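Local coordinates for protein 1,3-alpha-isomaltosidase (Kribbella flavida DSM 17836, PDB 5X3I) that hydrolyses the alpha-1,3-glucosidic linkages of cyclobis-(1-6)-alpha-nigerosyl, a cyclic tetrasaccharide made from starch, to release isomaltose inside the cell, at residues A[412-418]-A[447-452]; A[441-445]-A[482-486]; A[452-456]-A[502-506]. The protein carries 1 engineered substitution. All blocks are in the same frame, centred on the assembly; numbering follows the deposited sequence.

Interaction 1. Residues A[412-418]-A[447-452]; sequences AMVRDGH and RTRDWW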
ATOM      1  N   ALA A 412       5.350 -24.104  16.072  1.00 16.65           N
ATOM      2  CA  ALA A 412       6.746 -24.066  15.671  1.00 17.65           C
ATOM      3  C   ALA A 412       7.262 -22.631  15.617  1.00 17.96           C
ATOM      4  O   ALA A 412       8.401 -22.382  15.954  1.00 16.76           O
ATOM      5  CB  ALA A 412       6.940 -24.736  14.333  1.00 15.47           C
ATOM      6  N   MET A 413       6.422 -21.705  15.174  1.00 15.39           N
ATOM      7  CA  MET A 413       6.827 -20.309  15.073  1.00 16.27           C
ATOM      8  C   MET A 413       7.230 -19.757  16.435  1.00 19.33           C
ATOM      9  O   MET A 413       8.237 -19.075  16.554  1.00 18.52           O
ATOM     10  CB  MET A 413       5.707 -19.454  14.487  1.00 16.13           C
ATOM     11  CG  MET A 413       5.523 -19.579  12.996  1.00 14.84           C
ATOM     12  SD  MET A 413       4.160 -18.588  12.393  1.00 17.60           S
ATOM     13  CE  MET A 413       4.864 -16.954  12.394  1.00 15.21           C
ATOM     14  N   VAL A 414       6.430 -20.059  17.453  1.00 19.12           N
ATOM     15  CA  VAL A 414       6.717 -19.608  18.811  1.00 19.65           C
ATOM     16  C   VAL A 414       7.933 -20.341  19.364  1.00 17.99           C
ATOM     17  O   VAL A 414       8.828 -19.721  19.912  1.00 23.90           O
ATOM     18  CB  VAL A 414       5.517 -19.822  19.761  1.00 18.44           C
ATOM     19  CG1 VAL A 414       5.901 -19.482  21.209  1.00 17.93           C
ATOM     20  CG2 VAL A 414       4.316 -19.000  19.306  1.00 22.32           C
ATOM     21  N   ARG A 415       7.963 -21.661  19.200  1.00 19.87           N
ATOM     22  CA  ARG A 415       9.039 -22.483  19.743  1.00 17.06           C
ATOM     23  C   ARG A 415      10.407 -22.103  19.170  1.00 21.22           C
ATOM     24  O   ARG A 415      11.381 -22.010  19.898  1.00 18.18           O
ATOM     25  CB  ARG A 415       8.764 -23.971  19.477  1.00 18.12           C
ATOM     26  CG  ARG A 415       9.796 -24.928  20.088  1.00 20.13           C
ATOM     27  CD  ARG A 415       9.700 -26.353  19.537  1.00 25.63           C
ATOM     28  NE  ARG A 415       8.344 -26.682  19.143  1.00 34.57           N
ATOM     29  CZ  ARG A 415       7.973 -26.954  17.897  1.00 25.68           C
ATOM     30  NH1 ARG A 415       6.712 -27.215  17.639  1.00 27.62           N
ATOM     31  NH2 ARG A 415       8.862 -26.972  16.917  1.00 29.96           N
ATOM     32  N   ASP A 416      10.480 -21.925  17.854  1.00 19.45           N
ATOM     33  CA  ASP A 416      11.757 -21.685  17.190  1.00 16.47           C
ATOM     34  C   ASP A 416      12.066 -20.218  16.916  1.00 18.24           C
ATOM     35  O   ASP A 416      13.017 -19.905  16.211  1.00 21.17           O
ATOM     36  CB  ASP A 416      11.828 -22.498  15.907  1.00 18.37           C
ATOM     37  CG  ASP A 416      11.869 -23.989  16.186  1.00 20.08           C
ATOM     38  OD1 ASP A 416      12.121 -24.356  17.343  1.00 24.79           O
ATOM     39  OD2 ASP A 416      11.650 -24.786  15.264  1.00 21.95           O
ATOM     40  N   GLY A 417      11.220 -19.323  17.407  1.00 18.01           N
ATOM     41  CA  GLY A 417      11.500 -17.906  17.292  1.00 19.06           C
ATOM     42  C   GLY A 417      11.276 -17.298  15.917  1.00 17.25           C
ATOM     43  O   GLY A 417      12.044 -16.450  15.497  1.00 16.41           O
ATOM     44  N   HIS A 418      10.235 -17.739  15.219  1.00 16.59           N
ATOM     45  CA  HIS A 418       9.918 -17.218  13.892  1.00 14.48           C
ATOM     46  C   HIS A 418       8.849 -16.123  13.918  1.00 13.83           C
ATOM     47  O   HIS A 418       8.467 -15.611  12.874  1.00 15.77           O
ATOM     48  CB  HIS A 418       9.456 -18.346  12.967  1.00 14.29           C
ATOM     49  CG  HIS A 418      10.520 -19.347  12.649  1.00 14.18           C
ATOM     50  ND1 HIS A 418      11.757 -18.992  12.159  1.00 15.95           N
ATOM     51  CD2 HIS A 418      10.526 -20.698  12.739  1.00 14.46           C
ATOM     52  CE1 HIS A 418      12.481 -20.078  11.971  1.00 13.89           C
ATOM     53  NE2 HIS A 418      11.759 -21.124  12.315  1.00 15.86           N
ATOM     54  N   ARG A 447      16.848 -16.221   8.318  1.00 17.51           N
ATOM     55  CA  ARG A 447      16.462 -17.575   8.711  1.00 14.97           C
ATOM     56  C   ARG A 447      14.945 -17.750   8.690  1.00 16.93           C
ATOM     57  O   ARG A 447      14.446 -18.805   8.325  1.00 15.57           O
ATOM     58  CB  ARG A 447      17.025 -17.956  10.093  1.00 17.60           C
ATOM     59  CG  ARG A 447      16.477 -17.174  11.293  1.00 19.39           C
ATOM     60  CD  ARG A 447      17.094 -17.650  12.606  1.00 19.56           C
ATOM     61  NE  ARG A 447      16.553 -18.928  13.057  1.00 20.06           N
ATOM     62  CZ  ARG A 447      15.514 -19.058  13.874  1.00 16.23           C
ATOM     63  NH1 ARG A 447      15.092 -20.257  14.225  1.00 21.06           N
ATOM     64  NH2 ARG A 447      14.898 -17.990  14.350  1.00 20.76           N
ATOM     65  N   THR A 448      14.210 -16.719   9.085  1.00 17.25           N
ATOM     66  CA  THR A 448      12.762 -16.819   9.086  1.00 14.88           C
ATOM     67  C   THR A 448      12.169 -16.572   7.693  1.00 14.39           C
ATOM     68  O   THR A 448      11.183 -17.199   7.336  1.00 17.08           O
ATOM     69  CB  THR A 448      12.159 -15.877  10.118  1.00 14.95           C
ATOM     70  OG1 THR A 448      12.614 -16.279  11.411  1.00 18.78           O
ATOM     71  CG2 THR A 448      10.647 -15.938  10.101  1.00 13.41           C
ATOM     72  N   ARG A 449      12.762 -15.674   6.911  1.00 14.08           N
ATOM     73  CA  ARG A 449      12.367 -15.549   5.516  1.00 15.07           C
ATOM     74  C   ARG A 449      12.503 -16.928   4.839  1.00 15.01           C
ATOM     75  O   ARG A 449      11.581 -17.363   4.167  1.00 17.25           O
ATOM     76  CB  ARG A 449      13.187 -14.483   4.775  1.00 13.97           C
ATOM     77  CG  ARG A 449      12.872 -13.029   5.213  1.00 12.65           C
ATOM     78  CD  ARG A 449      13.382 -11.985   4.240  1.00 13.70           C
ATOM     79  NE  ARG A 449      14.837 -11.957   4.127  1.00 16.72           N
ATOM     80  CZ  ARG A 449      15.646 -11.210   4.877  1.00 15.47           C
ATOM     81  NH1 ARG A 449      15.144 -10.419   5.830  1.00 12.94           N
ATOM     82  NH2 ARG A 449      16.959 -11.265   4.683  1.00 16.27           N
ATOM     83  N   ASP A 450      13.618 -17.614   5.087  1.00 13.63           N
ATOM     84  CA  ASP A 450      13.834 -18.982   4.597  1.00 16.65           C
ATOM     85  C   ASP A 450      12.737 -19.943   5.053  1.00 15.50           C
ATOM     86  O   ASP A 450      12.133 -20.624   4.235  1.00 14.43           O
ATOM     87  CB  ASP A 450      15.182 -19.543   5.064  1.00 13.53           C
ATOM     88  CG  ASP A 450      16.367 -18.883   4.391  1.00 19.34           C
ATOM     89  OD1 ASP A 450      16.192 -18.057   3.485  1.00 18.61           O
ATOM     90  OD2 ASP A 450      17.494 -19.211   4.781  1.00 21.03           O
ATOM     91  N   TRP A 451      12.519 -19.999   6.365  1.00 14.10           N
ATOM     92  CA  TRP A 451      11.549 -20.917   6.959  1.00 13.89           C
ATOM     93  C   TRP A 451      10.135 -20.694   6.435  1.00 13.15           C
ATOM     94  O   TRP A 451       9.453 -21.636   6.057  1.00 12.27           O
ATOM     95  CB  TRP A 451      11.560 -20.784   8.486  1.00 14.00           C
ATOM     96  CG  TRP A 451      10.729 -21.816   9.186  1.00 13.79           C
ATOM     97  CD1 TRP A 451      11.094 -23.095   9.482  1.00 14.55           C
ATOM     98  CD2 TRP A 451       9.401 -21.654   9.683  1.00 11.93           C
ATOM     99  NE1 TRP A 451      10.077 -23.739  10.130  1.00 13.36           N
ATOM    100  CE2 TRP A 451       9.023 -22.878  10.264  1.00 14.67           C
ATOM    101  CE3 TRP A 451       8.492 -20.596   9.692  1.00 12.45           C
ATOM    102  CZ2 TRP A 451       7.783 -23.070  10.851  1.00 15.18           C
ATOM    103  CZ3 TRP A 451       7.256 -20.789  10.278  1.00 14.26           C
ATOM    104  CH2 TRP A 451       6.915 -22.014  10.852  1.00 14.84           C
ATOM    105  N   TRP A 452       9.705 -19.439   6.412  1.00 11.72           N
ATOM    106  CA  TRP A 452       8.366 -19.087   5.944  1.00 13.76           C
ATOM    107  C   TRP A 452       8.151 -19.434   4.462  1.00 11.68           C
ATOM    108  O   TRP A 452       7.171 -20.078   4.106  1.00  9.94           O
ATOM    109  CB  TRP A 452       8.104 -17.593   6.156  1.00 12.06           C
ATOM    110  CG  TRP A 452       6.705 -17.154   5.836  1.00 10.11           C
ATOM    111  CD1 TRP A 452       6.302 -16.423   4.769  1.00  9.64           C
ATOM    112  CD2 TRP A 452       5.534 -17.400   6.618  1.00  8.96           C
ATOM    113  NE1 TRP A 452       4.947 -16.199   4.831  1.00 12.84           N
ATOM    114  CE2 TRP A 452       4.454 -16.797   5.956  1.00 10.90           C
ATOM    115  CE3 TRP A 452       5.296 -18.075   7.813  1.00 13.85           C
ATOM    116  CZ2 TRP A 452       3.148 -16.843   6.452  1.00 14.56           C
ATOM    117  CZ3 TRP A 452       3.993 -18.134   8.298  1.00 14.84           C
ATOM    118  CH2 TRP A 452       2.941 -17.519   7.619  1.00 13.06           C
TER
HETATM  119  O   HOH W   1      13.070 -14.610  13.691  1.00 20.85           O
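The imidazole of His-418 lies flat on the indole of Trp-451 in an offset stack, ring centroids 3.9 Å apart and planes 14° from parallel, with His-418 CD2 over the middle of the indole. On the opposite face of the imidazole sits the carbonyl oxygen of Asp-416, two residues back in the chain. In the plane of the imidazole, at its edge, His-418 ND1 meets Thr-448 OG1 at 2.9 Å in a nearly straight hydrogen bond (174°), which fixes the ring's rotation. CE1 of the same ring lies over a face of the Arg-447 guanidinium, whose edge is turned to the backbone: NH1 (2.9 Å) and NH2 (3.3 Å) both grip Asp-416 O, lying in its carbonyl plane. Arg-447 reaches this oxygen through a bend at chi3 (-75°). Past the stack, Met-413 CG packs 3.4 Å from Trp-451 CZ3, and Met-413 SD makes an oblique Met-aromatic contact with Trp-452. A water bridges Gly-417 O and Thr-448 OG1. The guanidinium thus binds the carbonyl just where helix 404-415 gives way to a loop, a helix C-terminal end whose partial negative charge it would probably offset, while the stack pins that loop to helix 446-454 of the TIM-barrel domain.

Interaction 2. Residues A[441-445]-A[482-486]; sequences PDLSV and VYADG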
ATOM      1  N   PRO A 441       5.048 -13.742  10.754  1.00 12.36           N
ATOM      2  CA  PRO A 441       6.407 -14.287  10.679  1.00 14.18           C
ATOM      3  C   PRO A 441       7.413 -13.146  10.705  1.00 13.87           C
ATOM      4  O   PRO A 441       7.156 -12.102  10.120  1.00 11.79           O
ATOM      5  CB  PRO A 441       6.427 -15.024   9.333  1.00 11.90           C
ATOM      6  CG  PRO A 441       5.435 -14.302   8.503  1.00 11.30           C
ATOM      7  CD  PRO A 441       4.345 -13.825   9.466  1.00 12.33           C
ATOM      8  N   ASP A 442       8.557 -13.331  11.334  1.00 14.83           N
ATOM      9  CA  ASP A 442       9.442 -12.198  11.415  1.00 16.04           C
ATOM     10  C   ASP A 442      10.360 -12.266  10.213  1.00 13.08           C
ATOM     11  O   ASP A 442      11.410 -12.889  10.247  1.00 14.82           O
ATOM     12  CB  ASP A 442      10.224 -12.279  12.734  1.00 15.32           C
ATOM     13  CG  ASP A 442      11.113 -11.083  12.992  1.00 14.79           C
ATOM     14  OD1 ASP A 442      11.364 -10.273  12.089  1.00 14.73           O
ATOM     15  OD2 ASP A 442      11.588 -10.981  14.135  1.00 18.39           O
ATOM     16  N   LEU A 443      10.050 -11.436   9.233  1.00 14.76           N
ATOM     17  CA  LEU A 443      10.673 -11.534   7.920  1.00 15.00           C
ATOM     18  C   LEU A 443      11.845 -10.574   7.881  1.00 13.95           C
ATOM     19  O   LEU A 443      12.484 -10.405   6.854  1.00 14.44           O
ATOM     20  CB  LEU A 443       9.661 -11.253   6.800  1.00 12.31           C
ATOM     21  CG  LEU A 443       8.533 -12.294   6.685  1.00 12.19           C
ATOM     22  CD1 LEU A 443       7.480 -11.860   5.697  1.00 12.57           C
ATOM     23  CD2 LEU A 443       9.073 -13.690   6.326  1.00 10.52           C
ATOM     24  N   SER A 444      12.110  -9.942   9.023  1.00 13.07           N
ATOM     25  CA  SER A 444      13.249  -9.040   9.134  1.00 15.24           C
ATOM     26  C   SER A 444      14.591  -9.764   9.080  1.00 16.01           C
ATOM     27  O   SER A 444      15.613  -9.129   8.880  1.00 19.74           O
ATOM     28  CB  SER A 444      13.174  -8.220  10.428  1.00 14.96           C
ATOM     29  OG  SER A 444      13.665  -8.948  11.537  1.00 16.23           O
ATOM     30  N   VAL A 445      14.599 -11.078   9.286  1.00 15.84           N
ATOM     31  CA  VAL A 445      15.860 -11.815   9.240  1.00 13.40           C
ATOM     32  C   VAL A 445      15.812 -13.033   8.312  1.00 16.67           C
ATOM     33  O   VAL A 445      14.765 -13.649   8.110  1.00 14.60           O
ATOM     34  CB  VAL A 445      16.310 -12.280  10.640  1.00 14.12           C
ATOM     35  CG1 VAL A 445      16.600 -11.074  11.537  1.00 16.00           C
ATOM     36  CG2 VAL A 445      15.273 -13.176  11.259  1.00 16.05           C
ATOM     37  N   VAL A 482       9.164  -6.218  19.084  1.00 19.26           N
ATOM     38  CA  VAL A 482      10.566  -6.574  18.901  1.00 15.01           C
ATOM     39  C   VAL A 482      10.797  -7.503  17.706  1.00 16.94           C
ATOM     40  O   VAL A 482      10.207  -8.578  17.621  1.00 18.71           O
ATOM     41  CB  VAL A 482      11.134  -7.242  20.162  1.00 16.26           C
ATOM     42  CG1 VAL A 482      12.601  -7.625  19.956  1.00 16.22           C
ATOM     43  CG2 VAL A 482      10.971  -6.319  21.374  1.00 18.75           C
ATOM     44  N   TYR A 483      11.676  -7.073  16.802  1.00 17.54           N
ATOM     45  CA  TYR A 483      12.048  -7.833  15.617  1.00 16.76           C
ATOM     46  C   TYR A 483      13.426  -8.435  15.788  1.00 19.41           C
ATOM     47  O   TYR A 483      14.287  -7.853  16.451  1.00 19.47           O
ATOM     48  CB  TYR A 483      12.042  -6.960  14.367  1.00 15.70           C
ATOM     49  CG  TYR A 483      10.680  -6.512  13.916  1.00 15.51           C
ATOM     50  CD1 TYR A 483      10.159  -5.303  14.338  1.00 15.59           C
ATOM     51  CD2 TYR A 483       9.917  -7.295  13.050  1.00 15.29           C
ATOM     52  CE1 TYR A 483       8.921  -4.879  13.929  1.00 16.06           C
ATOM     53  CE2 TYR A 483       8.672  -6.880  12.632  1.00 14.01           C
ATOM     54  CZ  TYR A 483       8.179  -5.665  13.075  1.00 13.38           C
ATOM     55  OH  TYR A 483       6.954  -5.230  12.673  1.00 14.90           O
ATOM     56  N   ALA A 484      13.634  -9.599  15.176  1.00 17.56           N
ATOM     57  CA  ALA A 484      14.878 -10.338  15.344  1.00 14.80           C
ATOM     58  C   ALA A 484      16.078  -9.613  14.745  1.00 17.40           C
ATOM     59  O   ALA A 484      17.214  -9.946  15.050  1.00 18.15           O
ATOM     60  CB  ALA A 484      14.753 -11.732  14.731  1.00 17.94           C
ATOM     61  N   ASP A 485      15.832  -8.621  13.904  1.00 16.50           N
ATOM     62  CA  ASP A 485      16.931  -7.874  13.329  1.00 16.57           C
ATOM     63  C   ASP A 485      17.420  -6.805  14.315  1.00 18.97           C
ATOM     64  O   ASP A 485      18.324  -6.060  13.999  1.00 18.81           O
ATOM     65  CB  ASP A 485      16.535  -7.233  11.994  1.00 16.78           C
ATOM     66  CG  ASP A 485      15.551  -6.076  12.152  1.00 17.96           C
ATOM     67  OD1 ASP A 485      14.963  -5.906  13.232  1.00 17.24           O
ATOM     68  OD2 ASP A 485      15.358  -5.333  11.171  1.00 20.13           O
ATOM     69  N   GLY A 486      16.790  -6.736  15.491  1.00 18.82           N
ATOM     70  CA  GLY A 486      17.183  -5.792  16.531  1.00 18.86           C
ATOM     71  C   GLY A 486      16.395  -4.493  16.559  1.00 20.02           C
ATOM     72  O   GLY A 486      16.551  -3.682  17.478  1.00 25.13           O
TER
HETATM   73  O   HOH W   2      16.563  -6.221   8.758  1.00 20.60           O
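Asp-442 meets the 483-486 turn with its carboxylate: the syn lone pair of OD2 takes the backbone N-H of Ala-484, N to OD2 2.7 Å and 157° at the hydrogen. Asp-442 OD1, the other oxygen, lies in the plane of the Tyr-483 ring at its edge, 3.4 Å from Tyr-483 CD2. Beside it Ser-444 OG accepts a weak bond from Asp-485 N at 3.2 Å, and Val-445 CG1 rests 3.7 Å from Ala-484 CB. These groups are set by bonds inside 441-445. Ser-444 OG donates to Asp-442 OD1 over 2.7 Å; it lies between the backbone N and the carbonyl carbon (chi1 82°), which turns the hydroxyl both to this oxygen and to the turn. Ser-444 N reaches the same OD1 from the same face of the carboxylate, closing an Asx turn. An alanine at Asp-442 would remove both oxygens, and is likely to leave the Ala-484 N-H without its acceptor and the Ser-444 hydroxyl freer to swing off the turn. Opposite, a type I turn from Tyr-483 to Gly-486 presents the two amides; Asp-485 is paired with Arg-487, and Tyr-483 OH with Asn-493. Val-445 is the N-cap residue of helix 446-454, Leu-443 and Tyr-483 pack on helix 496-510, and the loop holding 482-486 leads from barrel strand 467-470 to helix 489-492.

Interaction 3. Residues A[452-456]-A[502-506]; sequences WTEKR and RAFGD. With GOL (glycerol), chain P; SO4 (sulfate ion), chain I.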
ATOM      1  N   TRP A 452       9.705 -19.439   6.412  1.00 11.72           N
ATOM      2  CA  TRP A 452       8.366 -19.087   5.944  1.00 13.76           C
ATOM      3  C   TRP A 452       8.151 -19.434   4.462  1.00 11.68           C
ATOM      4  O   TRP A 452       7.171 -20.078   4.106  1.00  9.94           O
ATOM      5  CB  TRP A 452       8.104 -17.593   6.156  1.00 12.06           C
ATOM      6  CG  TRP A 452       6.705 -17.154   5.836  1.00 10.11           C
ATOM      7  CD1 TRP A 452       6.302 -16.423   4.769  1.00  9.64           C
ATOM      8  CD2 TRP A 452       5.534 -17.400   6.618  1.00  8.96           C
ATOM      9  NE1 TRP A 452       4.947 -16.199   4.831  1.00 12.84           N
ATOM     10  CE2 TRP A 452       4.454 -16.797   5.956  1.00 10.90           C
ATOM     11  CE3 TRP A 452       5.296 -18.075   7.813  1.00 13.85           C
ATOM     12  CZ2 TRP A 452       3.148 -16.843   6.452  1.00 14.56           C
ATOM     13  CZ3 TRP A 452       3.993 -18.134   8.298  1.00 14.84           C
ATOM     14  CH2 TRP A 452       2.941 -17.519   7.619  1.00 13.06           C
ATOM     15  N   THR A 453       9.072 -18.983   3.620  1.00 12.96           N
ATOM     16  CA  THR A 453       8.949 -19.186   2.185  1.00 12.32           C
ATOM     17  C   THR A 453       9.155 -20.658   1.807  1.00 13.50           C
ATOM     18  O   THR A 453       8.632 -21.105   0.787  1.00 13.40           O
ATOM     19  CB  THR A 453       9.943 -18.300   1.386  1.00 12.61           C
ATOM     20  OG1 THR A 453      11.284 -18.559   1.804  1.00 14.15           O
ATOM     21  CG2 THR A 453       9.627 -16.808   1.595  1.00 14.33           C
ATOM     22  N   GLU A 454       9.888 -21.408   2.628  1.00 12.99           N
ATOM     23  CA  GLU A 454      10.145 -22.819   2.328  1.00 13.43           C
ATOM     24  C   GLU A 454       8.836 -23.593   2.196  1.00 12.37           C
ATOM     25  O   GLU A 454       8.748 -24.534   1.440  1.00 13.09           O
ATOM     26  CB  GLU A 454      11.030 -23.471   3.396  1.00 13.72           C
ATOM     27  CG  GLU A 454      11.491 -24.880   3.048  1.00 15.36           C
ATOM     28  CD  GLU A 454      12.458 -24.938   1.868  1.00 16.67           C
ATOM     29  OE1 GLU A 454      12.960 -23.889   1.415  1.00 19.30           O
ATOM     30  OE2 GLU A 454      12.725 -26.056   1.397  1.00 23.10           O
ATOM     31  N   LYS A 455       7.816 -23.170   2.930  1.00 13.91           N
ATOM     32  CA  LYS A 455       6.512 -23.821   2.864  1.00 14.98           C
ATOM     33  C   LYS A 455       5.855 -23.633   1.496  1.00 13.30           C
ATOM     34  O   LYS A 455       5.041 -24.458   1.075  1.00 12.24           O
ATOM     35  CB  LYS A 455       5.602 -23.281   3.976  1.00 14.14           C
ATOM     36  CG  LYS A 455       6.219 -23.428   5.374  1.00 14.01           C
ATOM     37  CD  LYS A 455       5.235 -23.118   6.483  1.00 15.32           C
ATOM     38  CE  LYS A 455       5.911 -23.237   7.859  1.00 16.40           C
ATOM     39  NZ  LYS A 455       6.545 -24.563   8.060  1.00 15.76           N
ATOM     40  N   ARG A 456       6.220 -22.550   0.814  1.00 12.02           N
ATOM     41  CA  ARG A 456       5.691 -22.243  -0.506  1.00 11.17           C
ATOM     42  C   ARG A 456       6.572 -22.763  -1.665  1.00 13.85           C
ATOM     43  O   ARG A 456       6.194 -22.641  -2.834  1.00 12.11           O
ATOM     44  CB  ARG A 456       5.509 -20.731  -0.657  1.00 11.02           C
ATOM     45  CG  ARG A 456       4.364 -20.114   0.158  1.00 12.46           C
ATOM     46  CD  ARG A 456       4.699 -19.891   1.631  1.00 10.62           C
ATOM     47  NE  ARG A 456       3.575 -19.219   2.272  1.00 11.82           N
ATOM     48  CZ  ARG A 456       3.347 -19.163   3.579  1.00 13.33           C
ATOM     49  NH1 ARG A 456       4.182 -19.722   4.452  1.00 11.66           N
ATOM     50  NH2 ARG A 456       2.264 -18.532   4.006  1.00 14.43           N
ATOM     51  N   ARG A 502      10.333  -8.622  -0.434  1.00 12.52           N
ATOM     52  CA  ARG A 502      11.678  -9.123  -0.664  1.00 10.33           C
ATOM     53  C   ARG A 502      11.755 -10.637  -0.429  1.00 13.07           C
ATOM     54  O   ARG A 502      12.403 -11.353  -1.186  1.00 12.63           O
ATOM     55  CB  ARG A 502      12.673  -8.379   0.243  1.00 11.62           C
ATOM     56  CG  ARG A 502      14.128  -8.820   0.140  1.00 13.77           C
ATOM     57  CD  ARG A 502      14.504  -9.783   1.260  1.00 13.75           C
ATOM     58  NE  ARG A 502      15.897 -10.198   1.181  1.00 15.86           N
ATOM     59  CZ  ARG A 502      16.906  -9.587   1.790  1.00 18.25           C
ATOM     60  NH1 ARG A 502      18.141 -10.055   1.647  1.00 20.06           N
ATOM     61  NH2 ARG A 502      16.692  -8.518   2.541  1.00 17.23           N
ATOM     62  N   ALA A 503      11.102 -11.109   0.629  1.00 14.53           N
ATOM     63  CA  ALA A 503      11.140 -12.528   0.961  1.00 12.95           C
ATOM     64  C   ALA A 503      10.583 -13.373  -0.188  1.00 10.52           C
ATOM     65  O   ALA A 503      11.171 -14.367  -0.559  1.00 11.80           O
ATOM     66  CB  ALA A 503      10.382 -12.805   2.231  1.00 11.94           C
ATOM     67  N   PHE A 504       9.451 -12.976  -0.753  1.00 12.70           N
ATOM     68  CA  PHE A 504       8.891 -13.784  -1.827  1.00 12.29           C
ATOM     69  C   PHE A 504       9.587 -13.518  -3.167  1.00 11.61           C
ATOM     70  O   PHE A 504       9.692 -14.427  -4.001  1.00 12.18           O
ATOM     71  CB  PHE A 504       7.377 -13.597  -1.881  1.00 12.54           C
ATOM     72  CG  PHE A 504       6.676 -14.383  -0.800  1.00 15.06           C
ATOM     73  CD1 PHE A 504       6.308 -15.704  -1.012  1.00 14.33           C
ATOM     74  CD2 PHE A 504       6.479 -13.837   0.460  1.00 10.93           C
ATOM     75  CE1 PHE A 504       5.721 -16.457  -0.002  1.00 11.87           C
ATOM     76  CE2 PHE A 504       5.892 -14.596   1.468  1.00 11.68           C
ATOM     77  CZ  PHE A 504       5.505 -15.899   1.228  1.00 10.61           C
ATOM     78  N   GLY A 505      10.127 -12.316  -3.342  1.00 10.84           N
ATOM     79  CA  GLY A 505      11.021 -12.054  -4.459  1.00 10.08           C
ATOM     80  C   GLY A 505      12.174 -13.052  -4.465  1.00 13.33           C
ATOM     81  O   GLY A 505      12.478 -13.668  -5.492  1.00 14.88           O
ATOM     82  N   ASP A 506      12.787 -13.237  -3.301  1.00 11.72           N
ATOM     83  CA  ASP A 506      13.925 -14.137  -3.147  1.00 12.63           C
ATOM     84  C   ASP A 506      13.562 -15.611  -3.357  1.00 12.61           C
ATOM     85  O   ASP A 506      14.357 -16.359  -3.907  1.00 12.99           O
ATOM     86  CB  ASP A 506      14.569 -13.965  -1.770  1.00 12.34           C
ATOM     87  CG  ASP A 506      15.512 -12.765  -1.707  1.00 14.73           C
ATOM     88  OD1 ASP A 506      15.742 -12.120  -2.750  1.00 15.04           O
ATOM     89  OD2 ASP A 506      16.033 -12.489  -0.618  1.00 16.97           O
TER
HETATM   90  C1  GOL P 814      13.811 -16.756   1.804  1.00 20.89           C
HETATM   91  O1  GOL P 814      13.154 -15.593   1.305  1.00 14.99           O
HETATM   92  C2  GOL P 814      14.500 -17.696   0.797  1.00 19.75           C
HETATM   93  O2  GOL P 814      13.620 -18.203  -0.216  1.00 28.65           O
HETATM   94  C3  GOL P 814      15.712 -17.009   0.178  1.00 25.37           C
HETATM   95  O3  GOL P 814      16.521 -17.948  -0.495  1.00 32.07           O
HETATM   96  S   SO4 I 807      20.167  -7.501   3.553  1.00 62.07           S
HETATM   97  O1  SO4 I 807      20.018  -7.299   2.117  1.00 51.82           O
HETATM   98  O2  SO4 I 807      20.179  -8.928   3.857  1.00 40.48           O
HETATM   99  O3  SO4 I 807      21.411  -6.888   4.009  1.00 67.80           O
HETATM  100  O4  SO4 I 807      19.051  -6.863   4.232  1.00 43.29           O
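This is a buried helix-to-helix contact on the outer layer of the TIM barrel, made without a hydrogen bond between the segments: helix 446-454 and the residues after it lie against helix 496-510, across the connection that contains strand 467-470. Phe-504 is wedged among three side chains of 452-456. Over one face of its ring sits Thr-453 CG2, 4.1 Å from the centroid and only 6° off the normal, a CH-pi contact. At the ring's edge come Trp-452, NE1 to Phe-504 CZ 3.7 Å with the two ring planes almost perpendicular (88°) and neither over the other's face, and Arg-456, whose CG is 3.9 Å from Phe-504 CE1. Phe-468 of the barrel strand meets Phe-504 edge-to-face, tying the helix pair to the barrel wall. Thr-453 OG1, turned from the phenyl ring, bonds to Arg-449 O and accepts from a glycerol, probably from the crystallisation liquor. A bend at chi2 (79°) folds Arg-456 back over the Trp-452 indole in a cation-pi contact; its NE bonds to Gln-393, which fixes the guanidinium further. Arg-456 NH1 lies 3.3 Å above the indole plane and donates to Trp-452 O at 3.0 Å, approaching from above the carbonyl plane.

In the fold
All three contacts lie in the TIM-barrel domain, on the same side of the chain's centre. Interactions 1 and 2 have centres about 10 Å apart, 1 and 3 about 12 Å, and 2 and 3 about 15 Å. Helix 446-454 serves interactions 1 and 3, which share Trp-452 and follow one another along the chain; the segments of interaction 2 alternate with those of each. Backbone pairing of His-418 with Asp-442 joins interactions 1 and 2. Together they tie helices 404-415 and 496-510 and the loop after strand 467-470 to helix 446-454 and the loop leading into it. The Phe-504 side chain lies about 10 Å from that of engineered Ala-471, which replaces the inferred nucleophile, and that of Tyr-483 about 10 Å from that of Glu-474, probably an active-site residue.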